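Local coordinates for type IV pilus secretin PilQ family protein (Vibrio cholerae, PDB 6W6M), which probably forms the outer-membrane channel, a fourteen-subunit secretin, through which the type IV competence pilus passes during natural DNA uptake, at residues A[328-333]-A[417-422]; A[517-522]-A[559-564]; A[524-529]-A[555-560]; A[333-338]-A[550-555]. One frame throughout, in Å; residues are numbered along the deposited sequence.

Interaction 1 of 4, residues A[328-333]-A[417-422]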
# COMPACT_ATOMS: atom_id res chain seq x y z
N VAL A 328 2.99 55.03 5.29
CA VAL A 328 4.03 56.04 5.14
C VAL A 328 5.32 55.54 5.78
O VAL A 328 5.29 54.99 6.88
CB VAL A 328 3.60 57.38 5.77
CG1 VAL A 328 4.63 58.44 5.50
CG2 VAL A 328 2.27 57.82 5.22
N THR A 329 6.44 55.74 5.10
CA THR A 329 7.72 55.39 5.71
C THR A 329 8.79 56.43 5.40
O THR A 329 8.83 56.98 4.30
CB THR A 329 8.21 54.01 5.27
OG1 THR A 329 9.34 53.64 6.06
CG2 THR A 329 8.61 54.01 3.84
N VAL A 330 9.65 56.68 6.39
CA VAL A 330 10.71 57.68 6.30
C VAL A 330 12.01 57.08 6.82
O VAL A 330 12.04 56.40 7.84
CB VAL A 330 10.35 58.95 7.11
CG1 VAL A 330 11.49 59.91 7.13
CG2 VAL A 330 9.13 59.62 6.52
N LYS A 331 13.11 57.35 6.11
CA LYS A 331 14.42 56.80 6.47
C LYS A 331 15.48 57.88 6.42
O LYS A 331 15.43 58.74 5.53
CB LYS A 331 14.82 55.66 5.54
CG LYS A 331 13.98 54.44 5.64
CD LYS A 331 14.45 53.39 4.67
CE LYS A 331 13.62 52.13 4.79
NZ LYS A 331 14.04 51.08 3.82
N GLU A 332 16.46 57.82 7.32
CA GLU A 332 17.63 58.69 7.30
C GLU A 332 18.88 57.93 7.73
O GLU A 332 18.82 57.02 8.55
CB GLU A 332 17.47 59.88 8.23
CG GLU A 332 16.42 60.87 7.84
CD GLU A 332 16.31 61.96 8.87
OE1 GLU A 332 16.92 61.81 9.95
OE2 GLU A 332 15.60 62.96 8.61
N GLY A 333 20.02 58.37 7.20
CA GLY A 333 21.29 57.75 7.55
C GLY A 333 22.51 58.64 7.42
O GLY A 333 22.55 59.52 6.56
N LYS A 417 18.58 60.11 2.69
CA LYS A 417 17.19 60.28 3.08
C LYS A 417 16.28 59.53 2.13
O LYS A 417 16.63 59.31 0.97
CB LYS A 417 16.78 61.75 3.07
CG LYS A 417 17.42 62.59 4.14
CD LYS A 417 17.06 64.05 3.95
CE LYS A 417 15.58 64.28 4.14
NZ LYS A 417 15.22 65.72 4.08
N ALA A 418 15.10 59.15 2.60
CA ALA A 418 14.12 58.52 1.73
C ALA A 418 12.74 58.63 2.33
O ALA A 418 12.59 58.73 3.55
CB ALA A 418 14.46 57.05 1.46
N GLU A 419 11.72 58.60 1.48
CA GLU A 419 10.34 58.69 1.92
C GLU A 419 9.39 58.07 0.90
O GLU A 419 9.43 58.43 -0.27
CB GLU A 419 9.93 60.13 2.17
CG GLU A 419 8.53 60.24 2.70
CD GLU A 419 8.15 61.65 2.99
OE1 GLU A 419 8.98 62.54 2.73
OE2 GLU A 419 7.03 61.87 3.48
N ILE A 420 8.51 57.18 1.37
CA ILE A 420 7.57 56.48 0.50
C ILE A 420 6.17 56.59 1.06
O ILE A 420 5.97 56.55 2.28
CB ILE A 420 7.97 55.00 0.32
CG1 ILE A 420 9.29 54.90 -0.43
CG2 ILE A 420 6.92 54.25 -0.42
CD1 ILE A 420 9.88 53.53 -0.41
N ILE A 421 5.18 56.74 0.17
CA ILE A 421 3.77 56.84 0.52
C ILE A 421 2.97 55.93 -0.41
O ILE A 421 3.15 55.97 -1.62
CB ILE A 421 3.25 58.28 0.40
CG1 ILE A 421 3.92 59.18 1.43
CG2 ILE A 421 1.75 58.33 0.57
CD1 ILE A 421 3.66 60.61 1.20
N SER A 422 2.06 55.14 0.16
CA SER A 422 1.15 54.36 -0.68
C SER A 422 -0.23 54.34 -0.05
O SER A 422 -0.35 54.20 1.16
CB SER A 422 1.66 52.94 -0.90
OG SER A 422 1.72 52.21 0.30

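Interaction 2 of 4, residues A[517-522]-A[559-564]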
# COMPACT_ATOMS: atom_id res chain seq x y z
N THR A 517 -9.66 60.10 10.54
CA THR A 517 -8.55 59.16 10.45
C THR A 517 -8.09 58.72 11.83
O THR A 517 -8.15 59.47 12.81
CB THR A 517 -7.37 59.78 9.71
OG1 THR A 517 -6.39 58.77 9.46
CG2 THR A 517 -6.73 60.87 10.51
N VAL A 518 -7.61 57.48 11.90
CA VAL A 518 -6.95 56.95 13.09
C VAL A 518 -5.66 56.29 12.64
O VAL A 518 -5.56 55.84 11.50
CB VAL A 518 -7.83 55.95 13.86
CG1 VAL A 518 -9.05 56.62 14.40
CG2 VAL A 518 -8.21 54.79 13.00
N VAL A 519 -4.66 56.26 13.51
CA VAL A 519 -3.44 55.52 13.23
C VAL A 519 -3.56 54.13 13.84
O VAL A 519 -3.83 53.99 15.03
CB VAL A 519 -2.19 56.27 13.74
CG1 VAL A 519 -2.23 56.43 15.23
CG2 VAL A 519 -0.91 55.61 13.27
N LEU A 520 -3.40 53.11 13.01
CA LEU A 520 -3.57 51.73 13.45
C LEU A 520 -2.34 51.22 14.17
O LEU A 520 -2.44 50.47 15.13
CB LEU A 520 -3.90 50.83 12.27
CG LEU A 520 -5.20 51.04 11.52
CD1 LEU A 520 -5.24 50.15 10.31
CD2 LEU A 520 -6.36 50.76 12.42
N GLY A 521 -1.16 51.58 13.67
CA GLY A 521 0.08 51.16 14.28
C GLY A 521 1.26 51.77 13.57
O GLY A 521 1.12 52.48 12.57
N GLY A 522 2.44 51.47 14.10
CA GLY A 522 3.66 51.95 13.50
C GLY A 522 4.84 51.26 14.14
O GLY A 522 4.71 50.55 15.13
N GLU A 559 11.15 55.07 10.36
CA GLU A 559 9.82 55.23 10.94
C GLU A 559 8.74 54.81 9.95
O GLU A 559 8.79 55.18 8.78
CB GLU A 559 9.60 56.68 11.36
CG GLU A 559 8.29 56.92 12.02
CD GLU A 559 8.16 58.35 12.46
OE1 GLU A 559 9.10 59.13 12.18
OE2 GLU A 559 7.13 58.71 13.06
N LEU A 560 7.78 54.02 10.45
CA LEU A 560 6.66 53.52 9.61
C LEU A 560 5.34 53.81 10.34
O LEU A 560 5.30 53.64 11.57
CB LEU A 560 6.85 52.02 9.38
CG LEU A 560 5.57 51.25 9.06
CD1 LEU A 560 5.28 51.26 7.57
CD2 LEU A 560 5.67 49.82 9.57
N LEU A 561 4.33 54.24 9.59
CA LEU A 561 3.01 54.54 10.14
C LEU A 561 1.91 54.04 9.20
O LEU A 561 2.07 54.07 7.98
CB LEU A 561 2.81 56.03 10.37
CG LEU A 561 3.68 56.71 11.42
CD1 LEU A 561 3.45 58.19 11.40
CD2 LEU A 561 3.40 56.17 12.80
N ILE A 562 0.79 53.61 9.78
CA ILE A 562 -0.36 53.16 9.00
C ILE A 562 -1.62 53.88 9.47
O ILE A 562 -1.94 53.87 10.66
CB ILE A 562 -0.55 51.63 9.10
CG1 ILE A 562 0.63 50.92 8.44
CG2 ILE A 562 -1.84 51.21 8.44
CD1 ILE A 562 0.70 49.46 8.69
N PHE A 563 -2.33 54.52 8.54
CA PHE A 563 -3.57 55.25 8.80
C PHE A 563 -4.73 54.59 8.07
O PHE A 563 -4.55 53.91 7.07
CB PHE A 563 -3.50 56.71 8.32
CG PHE A 563 -2.38 57.50 8.89
CD1 PHE A 563 -1.14 57.50 8.29
CD2 PHE A 563 -2.58 58.28 10.00
CE1 PHE A 563 -0.11 58.24 8.81
CE2 PHE A 563 -1.55 59.02 10.52
CZ PHE A 563 -0.32 59.00 9.92
N VAL A 564 -5.95 54.86 8.55
CA VAL A 564 -7.16 54.43 7.87
C VAL A 564 -8.24 55.47 8.09
O VAL A 564 -8.29 56.12 9.14
CB VAL A 564 -7.62 53.03 8.33
CG1 VAL A 564 -7.98 53.01 9.79
CG2 VAL A 564 -8.79 52.57 7.51

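Interaction 3 of 4, residues A[524-529]-A[555-560]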
# COMPACT_ATOMS: atom_id res chain seq x y z
N PHE A 524 9.08 52.21 15.04
CA PHE A 524 10.14 53.21 15.11
C PHE A 524 11.46 52.50 15.37
O PHE A 524 11.52 51.58 16.18
CB PHE A 524 9.85 54.22 16.22
CG PHE A 524 10.93 55.24 16.41
CD1 PHE A 524 11.02 56.33 15.57
CD2 PHE A 524 11.84 55.12 17.44
CE1 PHE A 524 12.01 57.26 15.74
CE2 PHE A 524 12.83 56.05 17.62
CZ PHE A 524 12.92 57.12 16.77
N GLN A 525 12.53 52.92 14.69
CA GLN A 525 13.84 52.32 14.93
C GLN A 525 14.93 53.38 14.92
O GLN A 525 14.86 54.36 14.18
CB GLN A 525 14.18 51.27 13.89
CG GLN A 525 13.32 50.05 13.95
CD GLN A 525 13.64 49.08 12.88
OE1 GLN A 525 13.40 47.89 13.02
NE2 GLN A 525 14.20 49.57 11.79
N HIS A 526 15.97 53.13 15.70
CA HIS A 526 17.11 54.02 15.80
C HIS A 526 18.36 53.20 16.08
O HIS A 526 18.29 52.18 16.75
CB HIS A 526 16.89 55.06 16.89
CG HIS A 526 18.00 56.04 17.01
ND1 HIS A 526 18.35 56.90 16.00
CD2 HIS A 526 18.82 56.32 18.04
CE1 HIS A 526 19.35 57.66 16.39
NE2 HIS A 526 19.66 57.33 17.63
N SER A 527 19.51 53.62 15.55
CA SER A 527 20.74 52.89 15.85
C SER A 527 21.96 53.79 15.71
O SER A 527 21.96 54.71 14.90
CB SER A 527 20.89 51.67 14.94
OG SER A 527 21.03 52.07 13.59
N ILE A 528 22.99 53.51 16.51
CA ILE A 528 24.22 54.29 16.58
C ILE A 528 25.40 53.36 16.78
O ILE A 528 25.38 52.53 17.69
CB ILE A 528 24.17 55.33 17.71
CG1 ILE A 528 23.11 56.39 17.45
CG2 ILE A 528 25.48 56.03 17.85
CD1 ILE A 528 22.83 57.27 18.63
N ASN A 529 26.45 53.53 15.98
CA ASN A 529 27.67 52.74 16.13
C ASN A 529 28.90 53.63 16.14
O ASN A 529 28.97 54.60 15.37
CB ASN A 529 27.85 51.73 14.99
CG ASN A 529 26.87 50.61 15.06
OD1 ASN A 529 26.34 50.30 16.13
ND2 ASN A 529 26.60 49.99 13.92
N MET A 555 25.09 56.27 12.00
CA MET A 555 23.79 56.47 12.65
C MET A 555 22.63 56.27 11.66
O MET A 555 22.69 56.74 10.53
CB MET A 555 23.71 57.87 13.26
CG MET A 555 22.36 58.20 13.87
SD MET A 555 22.27 59.82 14.65
CE MET A 555 22.25 60.89 13.22
N GLY A 556 21.58 55.57 12.09
CA GLY A 556 20.42 55.33 11.24
C GLY A 556 19.13 55.55 11.98
O GLY A 556 19.06 55.41 13.20
N LYS A 557 18.08 55.90 11.23
CA LYS A 557 16.77 56.13 11.83
C LYS A 557 15.67 55.79 10.84
O LYS A 557 15.77 56.12 9.66
CB LYS A 557 16.62 57.57 12.28
CG LYS A 557 15.20 57.98 12.52
CD LYS A 557 15.11 59.38 13.04
CE LYS A 557 15.63 59.48 14.44
NZ LYS A 557 15.30 60.79 15.04
N SER A 558 14.61 55.15 11.32
CA SER A 558 13.54 54.70 10.45
C SER A 558 12.19 54.82 11.15
O SER A 558 12.10 54.68 12.37
CB SER A 558 13.76 53.25 10.01
OG SER A 558 12.70 52.81 9.20
N GLU A 559 11.15 55.07 10.36
CA GLU A 559 9.82 55.23 10.94
C GLU A 559 8.74 54.81 9.95
O GLU A 559 8.79 55.18 8.78
CB GLU A 559 9.60 56.68 11.36
CG GLU A 559 8.29 56.92 12.02
CD GLU A 559 8.16 58.35 12.46
OE1 GLU A 559 9.10 59.13 12.18
OE2 GLU A 559 7.13 58.71 13.06
N LEU A 560 7.78 54.02 10.45
CA LEU A 560 6.66 53.52 9.61
C LEU A 560 5.34 53.81 10.34
O LEU A 560 5.30 53.64 11.57
CB LEU A 560 6.85 52.02 9.38
CG LEU A 560 5.57 51.25 9.06
CD1 LEU A 560 5.28 51.26 7.57
CD2 LEU A 560 5.67 49.82 9.57

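Interaction 4 of 4, residues A[333-338]-A[550-555]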
# COMPACT_ATOMS: atom_id res chain seq x y z
N GLY A 333 20.02 58.37 7.20
CA GLY A 333 21.29 57.75 7.55
C GLY A 333 22.51 58.64 7.42
O GLY A 333 22.55 59.52 6.56
N ASN A 334 23.52 58.42 8.27
CA ASN A 334 24.77 59.18 8.25
C ASN A 334 25.96 58.27 8.52
O ASN A 334 25.87 57.34 9.32
CB ASN A 334 24.76 60.30 9.28
CG ASN A 334 23.83 61.41 8.91
OD1 ASN A 334 23.50 61.60 7.75
ND2 ASN A 334 23.38 62.16 9.91
N LEU A 335 27.09 58.59 7.90
CA LEU A 335 28.30 57.78 8.06
C LEU A 335 29.53 58.66 7.93
O LEU A 335 29.53 59.59 7.12
CB LEU A 335 28.32 56.66 7.02
CG LEU A 335 29.39 55.59 7.13
CD1 LEU A 335 28.86 54.29 6.64
CD2 LEU A 335 30.57 55.99 6.29
N GLU A 336 30.58 58.36 8.71
CA GLU A 336 31.84 59.09 8.63
C GLU A 336 33.03 58.22 9.05
O GLU A 336 32.97 57.51 10.06
CB GLU A 336 31.79 60.32 9.50
CG GLU A 336 33.02 61.17 9.42
CD GLU A 336 32.90 62.40 10.26
OE1 GLU A 336 31.86 62.56 10.93
OE2 GLU A 336 33.85 63.22 10.27
N GLU A 337 34.12 58.32 8.30
CA GLU A 337 35.32 57.54 8.58
C GLU A 337 36.62 58.30 8.30
O GLU A 337 36.75 58.99 7.30
CB GLU A 337 35.30 56.25 7.77
CG GLU A 337 36.36 55.24 8.17
CD GLU A 337 36.29 53.97 7.35
OE1 GLU A 337 35.65 53.99 6.27
OE2 GLU A 337 36.88 52.95 7.77
N LEU A 338 37.59 58.16 9.21
CA LEU A 338 38.89 58.80 9.10
C LEU A 338 40.02 57.78 9.26
O LEU A 338 39.97 56.94 10.15
CB LEU A 338 39.07 59.89 10.16
CG LEU A 338 38.19 61.14 10.16
CD1 LEU A 338 38.46 61.97 11.38
CD2 LEU A 338 38.39 61.97 8.92
N ARG A 550 42.35 55.16 13.60
CA ARG A 550 41.24 55.18 12.66
C ARG A 550 39.94 55.22 13.44
O ARG A 550 39.80 54.52 14.44
CB ARG A 550 41.25 53.97 11.73
CG ARG A 550 40.03 53.88 10.86
CD ARG A 550 40.19 52.83 9.79
NE ARG A 550 40.49 51.53 10.36
CZ ARG A 550 40.94 50.50 9.67
NH1 ARG A 550 41.15 50.61 8.37
NH2 ARG A 550 41.19 49.36 10.28
N THR A 551 39.02 56.05 12.98
CA THR A 551 37.76 56.34 13.65
C THR A 551 36.59 56.12 12.69
O THR A 551 36.64 56.52 11.52
CB THR A 551 37.76 57.78 14.17
OG1 THR A 551 37.95 58.69 13.07
CG2 THR A 551 38.83 58.00 15.20
N TYR A 552 35.54 55.48 13.19
CA TYR A 552 34.37 55.13 12.39
C TYR A 552 33.11 55.47 13.17
O TYR A 552 33.05 55.22 14.38
CB TYR A 552 34.40 53.64 12.06
CG TYR A 552 33.19 53.14 11.31
CD1 TYR A 552 33.03 53.39 9.96
CD2 TYR A 552 32.20 52.44 11.97
CE1 TYR A 552 31.93 52.94 9.28
CE2 TYR A 552 31.09 52.00 11.30
CZ TYR A 552 30.96 52.25 9.95
OH TYR A 552 29.86 51.80 9.28
N GLU A 553 32.11 56.04 12.50
CA GLU A 553 30.88 56.42 13.17
C GLU A 553 29.69 56.35 12.23
O GLU A 553 29.75 56.84 11.10
CB GLU A 553 30.98 57.80 13.75
CG GLU A 553 29.78 58.22 14.51
CD GLU A 553 29.93 59.58 15.12
OE1 GLU A 553 30.98 60.21 14.89
OE2 GLU A 553 29.00 60.03 15.82
N GLN A 554 28.59 55.77 12.70
CA GLN A 554 27.43 55.55 11.85
C GLN A 554 26.14 55.73 12.63
O GLN A 554 26.10 55.50 13.84
CB GLN A 554 27.47 54.17 11.22
CG GLN A 554 26.40 53.93 10.22
CD GLN A 554 26.58 52.62 9.52
OE1 GLN A 554 27.58 51.93 9.72
NE2 GLN A 554 25.61 52.25 8.70
N MET A 555 25.09 56.27 12.00
CA MET A 555 23.79 56.47 12.65
C MET A 555 22.63 56.27 11.66
O MET A 555 22.69 56.74 10.53
CB MET A 555 23.71 57.87 13.26
CG MET A 555 22.36 58.20 13.87
SD MET A 555 22.27 59.82 14.65
CE MET A 555 22.25 60.89 13.22

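Interaction 1 of 4, residues A[328-333]-A[417-422]
Val330 and Glu419 stand side by side across two antiparallel strands, their side chains pointing the same way from the sheet. The glutamate can be followed outward. Its CB lies 4.0 Å from Thr329 O, and with CG anti to the backbone N (chi1 -177°) the chain leans toward the neighbouring strand. CG therefore meets two things, Thr329 O at 3.6 Å and Val330 CG2 at 3.9 Å. Beyond it the chain runs extended, and CD is still 4.2 Å from Val330 CG2, so the valine methyl lies alongside the aliphatic part of the glutamate. Val328 and Ile421 share this face, CG1 to CG1 at 4.2 Å. On the other face Thr329 CG2 lies 3.7 Å from Ile420 CB, while Thr329 OG1 is hydrogen-bonded to Glu559 O on the next strand. Two pairs of backbone bonds tie the strands. Thr329 and Ile420 exchange one pair, Thr329 N to Ile420 O being 3.0 Å, and Lys331 and Ala418 the other. On its far edge 417-422 pairs with a strand of a neighbouring subunit, which fits the continuous outer barrel of secretins. With Glu332 OE2 5.3 Å from Lys417 NZ, opposite charges lie near but not in contact: backbone bonds and aliphatic stems do the joining, and the charges would add at most a longer-range attraction.

Interaction 2 of 4, residues A[517-522]-A[559-564]
Thr517 opens the contact from just before its strand, reaching Val564 O with its hydroxyl. A chi1 of -171° swings OG1 to the side opposite the amide nitrogen, and it donates over 3.3 Å from well above the carbonyl plane. The same oxygen takes the N-H of Val518, so two donors grip it. Val518 O answers by accepting from Val564 N at 3.1 Å, and on the face those two residues share Val518 CG2 packs alongside Val564 CG1 at 3.7 Å. Val519 turns to the other face, where its CB is 4.3 Å from Phe563 CD2; Arg425 of a neighbouring subunit packs on this valine. At Leu520 the regular ladder breaks. Leu520 N donates to Ile562 O at 2.9 Å, but it is Gly521 O that accepts from Ile562 N, so two residues stand opposite one. Together with the helix-like backbone of Leu520 (psi -39°), this marks a beta bulge. It swings the leucine side chain over the opposite strand: CG sits 3.8 Å from Val564 CG1, and CD1 is 4.0 Å from Ile562 CG2. Gly522 ends the segment and also pairs with a strand of the neighbouring subunit. Val518, Leu520 and Ile562 touch Val512, Val510 and Ile506 of strand 496-513. The contact is thus polar at the Thr517 end and apolar at the bulge, where branched aliphatic groups join this ladder to the four-stranded sheet of the chain, probably the gate side of the secretin.

Interaction 3 of 4, residues A[524-529]-A[555-560]
Gln525 and Ser558 exchange one pair of backbone bonds, Gln525 N giving to Ser558 O at 2.9 Å and Gln525 O taking Ser558 N; two residues on, Ser527 and Gly556 repeat the exchange, with Gly556 N 3.0 Å from Ser527 O. The strands run antiparallel at 178°. CA-H...O contacts fill the steps between, such as His526 CA to Gly556 O at 3.5 Å. Strand 518-534 is the last of the chain's strands on this side of the sheet. Residues 524-529 pair on their other edge with a strand of a neighbouring subunit, where Ser527 packs on Ile420 and Asn529 on Ala418 of that subunit; sheets running on from copy to copy are how secretins build a closed barrel. Among side chains, one face carries an aromatic-sulfur contact. His526, its CG set trans to the amide nitrogen (chi1 -178°), leans its imidazole across the gap, and Met555 SD meets it at the ring edge, 5.1 Å from the centroid. Met555 CG serves two neighbours, His526 CE1 at 4.0 Å and Ile528 CG1 at 4.1 Å, lying beside the isoleucine and crossing the histidine. Aliphatic carbon also approaches the rings from the lysine: Lys557, bent at chi3, brings CE to 4.1 Å from His526 ND1 and to 4.3 Å from Phe524 CZ.

Interaction 4 of 4, residues A[333-338]-A[550-555]
Asn334 N donates to Met555 O at 2.9 Å, a bond that belongs to the antiparallel ladder of strands 320-347 and 549-568, in what is probably the outer barrel wall of the secretin fold. Met555 N returns the bond, and Glu336 with Glu553 and Leu338 with Thr551 make two more reciprocal pairs. On the face of Leu335 and Tyr552, the leucine crosses two neighbours at once: CD1 lies 3.8 Å from Tyr552 OH and 4.0 Å from Gln554 CD. A chi1 of -172° turns Leu335 CG away from its own amide nitrogen, 4.3 Å from Tyr552 CE1. Next to CE1 on the same side of the phenol ring, Tyr552 CD1 has Glu337 CG 4.2 Å away, at the ring edge and near its plane. Glu337 and Arg550 run alongside each other without a salt bridge, the glutamate OE2 being 4.7 Å from Arg550 NE. Each has other partners: the arginine binds Ala383 O and makes a salt bridge to Asp533, and the carboxylate has weak bonds to Ser384, Thr385 and Ser386. On the opposite face, where Glu336 OE1 and Glu553 OE1 remain 4.7 Å apart, Leu338 CD1 lies 3.7 Å from Thr551 OG1.

All four contacts lie in one antiparallel sheet, with strands in the order 404-429, 320-347, 549-568, 518-534. Interaction 1 joins the first two, interaction 4 the middle two, and interactions 2 and 3 the last two. Strand 549-568 carries three of them in succession, sharing Met555 between 3 and 4, and Glu559 and Leu560 between 2 and 3. Interactions 1 and 3, centres 12 Å apart, are linked across the sheet by Val330 N to Glu559 O and Glu332 N to Lys557 O, both 3.0 Å and probable hydrogen bonds. Interactions 2 and 4 are farthest apart, their centres about 32 Å from each other. Across the subunit interface, interaction 1's outer strand pairs with a neighbour's counterpart of interaction 3.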